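Local coordinates for CrtC domain-containing protein (Fusarium vanettenii 77-13-4, PDB 7A0Q), which probably hydrates the plant phytoalexin kievitone, acting as a fungal kievitone hydratase built from lipocalin-like domains, at residues 295-306 against 318-328. Residues are numbered along the deposited sequence; the frame is centred on the assembly and turned at random. Where two conformers were deposited one is given.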
ATOM      1  N   GLY A 295      12.312 -16.646   5.681  1.00 24.93           N
ATOM      2  CA  GLY A 295      13.380 -15.824   6.226  1.00 24.44           C
ATOM      3  C   GLY A 295      12.906 -15.055   7.437  1.00 25.05           C
ATOM      4  O   GLY A 295      11.756 -15.167   7.868  1.00 24.06           O
ATOM      5  N   ASP A 296      13.818 -14.273   8.004  0.56 25.76           N
ATOM      6  CA  ASP A 296      13.460 -13.404   9.113  0.56 26.74           C
ATOM      7  C   ASP A 296      13.978 -12.004   8.829  0.56 27.28           C
ATOM      8  O   ASP A 296      14.969 -11.819   8.120  0.56 26.47           O
ATOM      9  CB  ASP A 296      13.975 -13.923  10.477  0.56 30.60           C
ATOM     10  CG  ASP A 296      15.443 -14.291  10.465  0.56 32.71           C
ATOM     11  OD1 ASP A 296      16.219 -13.700   9.689  0.56 35.99           O
ATOM     12  OD2 ASP A 296      15.830 -15.179  11.251  0.56 38.95           O
ATOM     13  N   PHE A 297      13.273 -11.019   9.370  1.00 23.47           N
ATOM     14  CA  PHE A 297      13.483  -9.626   9.005  1.00 22.87           C
ATOM     15  C   PHE A 297      13.391  -8.731  10.227  1.00 22.20           C
ATOM     16  O   PHE A 297      12.573  -8.965  11.121  1.00 24.19           O
ATOM     17  CB  PHE A 297      12.460  -9.179   7.949  1.00 25.19           C
ATOM     18  CG  PHE A 297      12.390 -10.093   6.761  1.00 25.69           C
ATOM     19  CD1 PHE A 297      13.194  -9.873   5.658  1.00 29.91           C
ATOM     20  CD2 PHE A 297      11.554 -11.204   6.773  1.00 25.97           C
ATOM     21  CE1 PHE A 297      13.148 -10.732   4.565  1.00 31.90           C
ATOM     22  CE2 PHE A 297      11.506 -12.069   5.692  1.00 29.41           C
ATOM     23  CZ  PHE A 297      12.295 -11.833   4.588  1.00 25.34           C
ATOM     24  N   LYS A 298      14.236  -7.698  10.242  1.00 22.28           N
ATOM     25  CA  LYS A 298      14.233  -6.652  11.256  1.00 25.08           C
ATOM     26  C   LYS A 298      13.904  -5.353  10.535  1.00 22.50           C
ATOM     27  O   LYS A 298      14.686  -4.899   9.697  1.00 23.75           O
ATOM     28  CB  LYS A 298      15.594  -6.571  11.953  1.00 28.18           C
ATOM     29  CG  LYS A 298      15.746  -5.411  12.916  1.00 38.31           C
ATOM     30  CD  LYS A 298      14.799  -5.518  14.104  1.00 41.97           C
ATOM     31  CE  LYS A 298      13.998  -4.235  14.296  1.00 37.57           C
ATOM     32  NZ  LYS A 298      14.844  -3.001  14.187  1.00 45.16           N
ATOM     33  N   LEU A 299      12.751  -4.763  10.844  1.00 22.04           N
ATOM     34  CA  LEU A 299      12.214  -3.646  10.076  1.00 22.89           C
ATOM     35  C   LEU A 299      12.124  -2.395  10.942  1.00 23.14           C
ATOM     36  O   LEU A 299      11.818  -2.472  12.135  1.00 20.95           O
ATOM     37  CB  LEU A 299      10.832  -4.004   9.500  1.00 20.66           C
ATOM     38  CG  LEU A 299      10.715  -5.404   8.878  1.00 21.22           C
ATOM     39  CD1 LEU A 299      10.112  -6.447   9.842  1.00 22.46           C
ATOM     40  CD2 LEU A 299       9.928  -5.346   7.556  1.00 21.34           C
ATOM     41  N   SER A 300      12.377  -1.236  10.334  1.00 22.81           N
ATOM     42  CA  SER A 300      12.429   0.020  11.075  1.00 26.69           C
ATOM     43  C   SER A 300      11.749   1.126  10.290  1.00 22.16           C
ATOM     44  O   SER A 300      12.032   1.314   9.103  1.00 21.87           O
ATOM     45  CB  SER A 300      13.875   0.419  11.379  1.00 26.82           C
ATOM     46  OG  SER A 300      14.523  -0.614  12.095  1.00 29.63           O
ATOM     47  N   SER A 301      10.872   1.865  10.957  1.00 21.24           N
ATOM     48  CA  SER A 301      10.265   3.019  10.315  1.00 21.19           C
ATOM     49  C   SER A 301      11.333   4.073  10.035  1.00 24.79           C
ATOM     50  O   SER A 301      12.217   4.323  10.861  1.00 26.22           O
ATOM     51  CB  SER A 301       9.151   3.590  11.185  1.00 22.30           C
ATOM     52  OG  SER A 301       8.477   4.639  10.507  1.00 23.99           O
ATOM     53  N   TYR A 302      11.247   4.685   8.852  1.00 22.23           N
ATOM     54  CA  TYR A 302      12.286   5.605   8.387  1.00 24.05           C
ATOM     55  C   TYR A 302      12.338   6.875   9.231  1.00 27.42           C
ATOM     56  O   TYR A 302      13.421   7.420   9.482  1.00 26.03           O
ATOM     57  CB  TYR A 302      12.023   5.949   6.924  1.00 21.63           C
ATOM     58  CG  TYR A 302      13.160   6.617   6.182  1.00 20.70           C
ATOM     59  CD1 TYR A 302      14.233   5.874   5.697  1.00 24.35           C
ATOM     60  CD2 TYR A 302      13.136   7.980   5.926  1.00 25.27           C
ATOM     61  CE1 TYR A 302      15.263   6.481   4.996  1.00 24.59           C
ATOM     62  CE2 TYR A 302      14.156   8.592   5.229  1.00 24.38           C
ATOM     63  CZ  TYR A 302      15.216   7.836   4.769  1.00 25.77           C
ATOM     64  OH  TYR A 302      16.231   8.442   4.065  1.00 27.13           O
ATOM     65  N   THR A 303      11.180   7.375   9.647  1.00 24.39           N
ATOM     66  CA  THR A 303      11.084   8.549  10.498  1.00 27.49           C
ATOM     67  C   THR A 303       9.815   8.423  11.330  1.00 28.44           C
ATOM     68  O   THR A 303       8.901   7.669  10.986  1.00 27.68           O
ATOM     69  CB  THR A 303      11.100   9.845   9.676  1.00 28.66           C
ATOM     70  OG1 THR A 303      11.341  10.956  10.545  1.00 28.86           O
ATOM     71  CG2 THR A 303       9.770  10.053   8.950  1.00 23.97           C
ATOM     72  N   GLU A 304       9.773   9.161  12.442  1.00 24.57           N
ATOM     73  CA  GLU A 304       8.754   8.920  13.464  1.00 22.89           C
ATOM     74  C   GLU A 304       7.353   9.261  12.964  1.00 24.10           C
ATOM     75  O   GLU A 304       6.444   8.426  13.015  1.00 24.69           O
ATOM     76  CB  GLU A 304       9.069   9.719  14.735  1.00 27.69           C
ATOM     77  CG  GLU A 304      10.292   9.249  15.509  1.00 29.22           C
ATOM     78  CD  GLU A 304      11.600   9.706  14.880  1.00 39.71           C
ATOM     79  OE1 GLU A 304      11.559  10.529  13.941  1.00 36.15           O
ATOM     80  OE2 GLU A 304      12.670   9.247  15.330  1.00 46.85           O
ATOM     81  N   ASP A 305       7.149  10.496  12.508  1.00 24.18           N
ATOM     82  CA  ASP A 305       5.824  10.977  12.120  1.00 24.43           C
ATOM     83  C   ASP A 305       5.561  10.605  10.662  1.00 20.70           C
ATOM     84  O   ASP A 305       6.100  11.223   9.741  1.00 23.09           O
ATOM     85  CB  ASP A 305       5.720  12.484  12.337  1.00 25.70           C
ATOM     86  CG  ASP A 305       4.368  13.053  11.914  1.00 30.77           C
ATOM     87  OD1 ASP A 305       3.429  12.273  11.633  1.00 27.19           O
ATOM     88  OD2 ASP A 305       4.246  14.297  11.870  1.00 32.26           O
ATOM     89  N   GLN A 306       4.723   9.590  10.457  1.00 20.81           N
ATOM     90  CA  GLN A 306       4.197   9.242   9.133  1.00 22.09           C
ATOM     91  C   GLN A 306       2.731   8.841   9.261  1.00 20.76           C
ATOM     92  O   GLN A 306       2.280   7.837   8.703  1.00 20.96           O
ATOM     93  CB  GLN A 306       5.010   8.127   8.474  1.00 20.68           C
ATOM     94  CG  GLN A 306       6.506   8.406   8.380  1.00 21.10           C
ATOM     95  CD  GLN A 306       7.241   7.375   7.553  1.00 21.35           C
ATOM     96  OE1 GLN A 306       7.117   7.342   6.334  1.00 20.64           O
ATOM     97  NE2 GLN A 306       8.001   6.507   8.219  1.00 20.16           N
ATOM     98  N   TYR A 318      -1.209   4.944  10.392  1.00 18.06           N
ATOM     99  CA  TYR A 318       0.229   5.058  10.212  1.00 19.58           C
ATOM    100  C   TYR A 318       0.576   4.435   8.863  1.00 22.03           C
ATOM    101  O   TYR A 318       0.308   3.252   8.633  1.00 22.77           O
ATOM    102  CB  TYR A 318       0.997   4.379  11.348  1.00 19.73           C
ATOM    103  CG  TYR A 318       2.434   4.842  11.392  1.00 21.15           C
ATOM    104  CD1 TYR A 318       3.424   4.187  10.666  1.00 18.94           C
ATOM    105  CD2 TYR A 318       2.794   5.973  12.129  1.00 22.16           C
ATOM    106  CE1 TYR A 318       4.741   4.631  10.689  1.00 20.25           C
ATOM    107  CE2 TYR A 318       4.113   6.423  12.157  1.00 21.01           C
ATOM    108  CZ  TYR A 318       5.078   5.757  11.432  1.00 22.37           C
ATOM    109  OH  TYR A 318       6.381   6.207  11.451  1.00 21.72           O
ATOM    110  N   GLU A 319       1.120   5.237   7.953  1.00 22.09           N
ATOM    111  CA  GLU A 319       1.451   4.762   6.610  1.00 20.08           C
ATOM    112  C   GLU A 319       2.892   5.171   6.349  1.00 18.17           C
ATOM    113  O   GLU A 319       3.154   6.253   5.824  1.00 17.87           O
ATOM    114  CB  GLU A 319       0.504   5.328   5.577  1.00 21.44           C
ATOM    115  CG  GLU A 319      -0.933   5.012   5.819  1.00 24.74           C
ATOM    116  CD  GLU A 319      -1.340   3.696   5.210  1.00 27.08           C
ATOM    117  OE1 GLU A 319      -0.487   3.017   4.594  1.00 23.75           O
ATOM    118  OE2 GLU A 319      -2.529   3.351   5.348  1.00 24.76           O
ATOM    119  N   GLY A 320       3.820   4.294   6.714  1.00 18.35           N
ATOM    120  CA  GLY A 320       5.204   4.693   6.848  1.00 20.40           C
ATOM    121  C   GLY A 320       6.180   3.961   5.953  1.00 16.98           C
ATOM    122  O   GLY A 320       6.148   2.733   5.833  1.00 17.64           O
ATOM    123  N   PHE A 321       7.056   4.727   5.312  1.00 18.25           N
ATOM    124  CA  PHE A 321       8.217   4.146   4.653  1.00 19.37           C
ATOM    125  C   PHE A 321       9.092   3.454   5.691  1.00 20.15           C
ATOM    126  O   PHE A 321       9.317   3.985   6.781  1.00 20.74           O
ATOM    127  CB  PHE A 321       9.005   5.251   3.946  1.00 17.99           C
ATOM    128  CG  PHE A 321      10.181   4.766   3.159  1.00 19.41           C
ATOM    129  CD1 PHE A 321      10.024   3.856   2.124  1.00 19.70           C
ATOM    130  CD2 PHE A 321      11.457   5.249   3.435  1.00 21.87           C
ATOM    131  CE1 PHE A 321      11.118   3.425   1.384  1.00 22.14           C
ATOM    132  CE2 PHE A 321      12.558   4.825   2.704  1.00 20.80           C
ATOM    133  CZ  PHE A 321      12.397   3.913   1.673  1.00 20.02           C
ATOM    134  N   ILE A 322       9.570   2.255   5.354  1.00 19.50           N
ATOM    135  CA  ILE A 322      10.392   1.452   6.254  1.00 17.67           C
ATOM    136  C   ILE A 322      11.576   0.890   5.479  1.00 19.31           C
ATOM    137  O   ILE A 322      11.528   0.728   4.255  1.00 17.76           O
ATOM    138  CB  ILE A 322       9.598   0.291   6.910  1.00 19.29           C
ATOM    139  CG1 ILE A 322       9.106  -0.690   5.838  1.00 19.39           C
ATOM    140  CG2 ILE A 322       8.439   0.819   7.767  1.00 17.41           C
ATOM    141  CD1 ILE A 322       8.488  -1.979   6.393  1.00 19.10           C
ATOM    142  N   THR A 323      12.654   0.588   6.204  1.00 21.07           N
ATOM    143  CA  THR A 323      13.765  -0.185   5.672  1.00 19.99           C
ATOM    144  C   THR A 323      13.938  -1.429   6.528  1.00 20.43           C
ATOM    145  O   THR A 323      13.441  -1.502   7.655  1.00 22.25           O
ATOM    146  CB  THR A 323      15.079   0.617   5.650  1.00 21.71           C
ATOM    147  OG1 THR A 323      15.416   0.989   6.992  1.00 24.25           O
ATOM    148  CG2 THR A 323      14.949   1.875   4.789  1.00 22.57           C
ATOM    149  N   PHE A 324      14.625  -2.430   5.987  1.00 20.56           N
ATOM    150  CA  PHE A 324      14.798  -3.640   6.771  1.00 21.84           C
ATOM    151  C   PHE A 324      16.047  -4.383   6.332  1.00 20.74           C
ATOM    152  O   PHE A 324      16.556  -4.209   5.221  1.00 25.41           O
ATOM    153  CB  PHE A 324      13.563  -4.566   6.699  1.00 23.52           C
ATOM    154  CG  PHE A 324      13.266  -5.109   5.324  1.00 21.50           C
ATOM    155  CD1 PHE A 324      12.411  -4.431   4.463  1.00 21.24           C
ATOM    156  CD2 PHE A 324      13.816  -6.309   4.901  1.00 19.40           C
ATOM    157  CE1 PHE A 324      12.130  -4.934   3.203  1.00 21.79           C
ATOM    158  CE2 PHE A 324      13.543  -6.816   3.643  1.00 22.53           C
ATOM    159  CZ  PHE A 324      12.698  -6.120   2.787  1.00 21.28           C
ATOM    160  N   SER A 325      16.538  -5.207   7.246  1.00 23.93           N
ATOM    161  CA  SER A 325      17.538  -6.215   6.968  1.00 25.86           C
ATOM    162  C   SER A 325      16.969  -7.563   7.373  1.00 24.94           C
ATOM    163  O   SER A 325      15.954  -7.654   8.071  1.00 27.24           O
ATOM    164  CB  SER A 325      18.844  -5.935   7.727  1.00 25.61           C
ATOM    165  OG  SER A 325      18.617  -5.976   9.126  1.00 29.15           O
ATOM    166  N   GLY A 326      17.634  -8.617   6.925  1.00 23.26           N
ATOM    167  CA  GLY A 326      17.255  -9.951   7.340  1.00 25.02           C
ATOM    168  C   GLY A 326      17.942 -10.988   6.482  1.00 28.44           C
ATOM    169  O   GLY A 326      18.989 -10.724   5.891  1.00 26.37           O
ATOM    170  N   ASN A 327      17.345 -12.171   6.435  1.00 25.84           N
ATOM    171  CA  ASN A 327      17.849 -13.242   5.594  1.00 29.82           C
ATOM    172  C   ASN A 327      16.693 -13.866   4.837  1.00 27.85           C
ATOM    173  O   ASN A 327      15.548 -13.841   5.291  1.00 29.58           O
ATOM    174  CB  ASN A 327      18.587 -14.327   6.402  1.00 33.09           C
ATOM    175  CG  ASN A 327      17.644 -15.350   7.012  1.00 38.71           C
ATOM    176  OD1 ASN A 327      17.297 -16.358   6.384  1.00 41.87           O
ATOM    177  ND2 ASN A 327      17.232 -15.102   8.244  1.00 40.41           N
ATOM    178  N   VAL A 328      17.002 -14.398   3.664  1.00 26.09           N
ATOM    179  CA  VAL A 328      16.080 -15.237   2.914  1.00 25.68           C
ATOM    180  C   VAL A 328      16.821 -16.524   2.599  1.00 30.11           C
ATOM    181  O   VAL A 328      17.865 -16.490   1.935  1.00 28.99           O
ATOM    182  CB  VAL A 328      15.584 -14.562   1.627  1.00 29.90           C
ATOM    183  CG1 VAL A 328      14.774 -15.545   0.807  1.00 24.36           C
ATOM    184  CG2 VAL A 328      14.764 -13.324   1.963  1.00 30.49           C
TER
HETATM  185  O   HOH W   1      14.344   2.932   8.348  1.00 28.46           O
HETATM  186  O   HOH W   2       5.193   7.931   4.403  1.00 20.67           O
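F297 lies opposite G326, and with no side chain at G326 the F297 ring lies between the side chains of F324 and V328: CD1 sits 3.7 Å from F324 CE2, while CZ rests on V328 CG2. The two aromatic rings meet obliquely, planes 82° apart. K298 turns to the other face of the sheet, and its N-H donates almost straight to S325 O (2.8 Å); its bent chain carries NZ forward to S300 OG, which also bonds to D286. L299 returns to the F297 face, where its branched chain meets two neighbours, CG on F324 CB and CD2 on I322 CD1. S300 exchanges backbone bonds with T323, and a water joins S300 O to T323 OG1.

These strands form a hairpin in the eight-stranded antiparallel barrel of the lipocalin-like domain; strand 282-291 adjoins 295-306, with F297 backbone-bonded to L289 and the L299 side chain on L289, and strand 331-343 adjoins the other strand, V339 touching I322. Regular pairing is interrupted after S301, whose small hydroxyl lies 2.8 Å from Y318 OH. Y302 N still reaches F321 O, and the edge of F321 meets the Y302 ring face; CG of Y302 is anti to its own N (chi1 -166°), which sets the ring beside F321. At E304 the backbone O takes the Y318 hydroxyl proton (2.7 Å) from above its carbonyl plane. The Q306 amide, with donor and acceptor at one end, serves both backbone groups of F321: OE1 accepts from F321 N (2.8 Å), NE2 gives to F321 O in plane (3.2 Å) and to T303 O, and Q306 O, over the Y318 ring, receives E319 N.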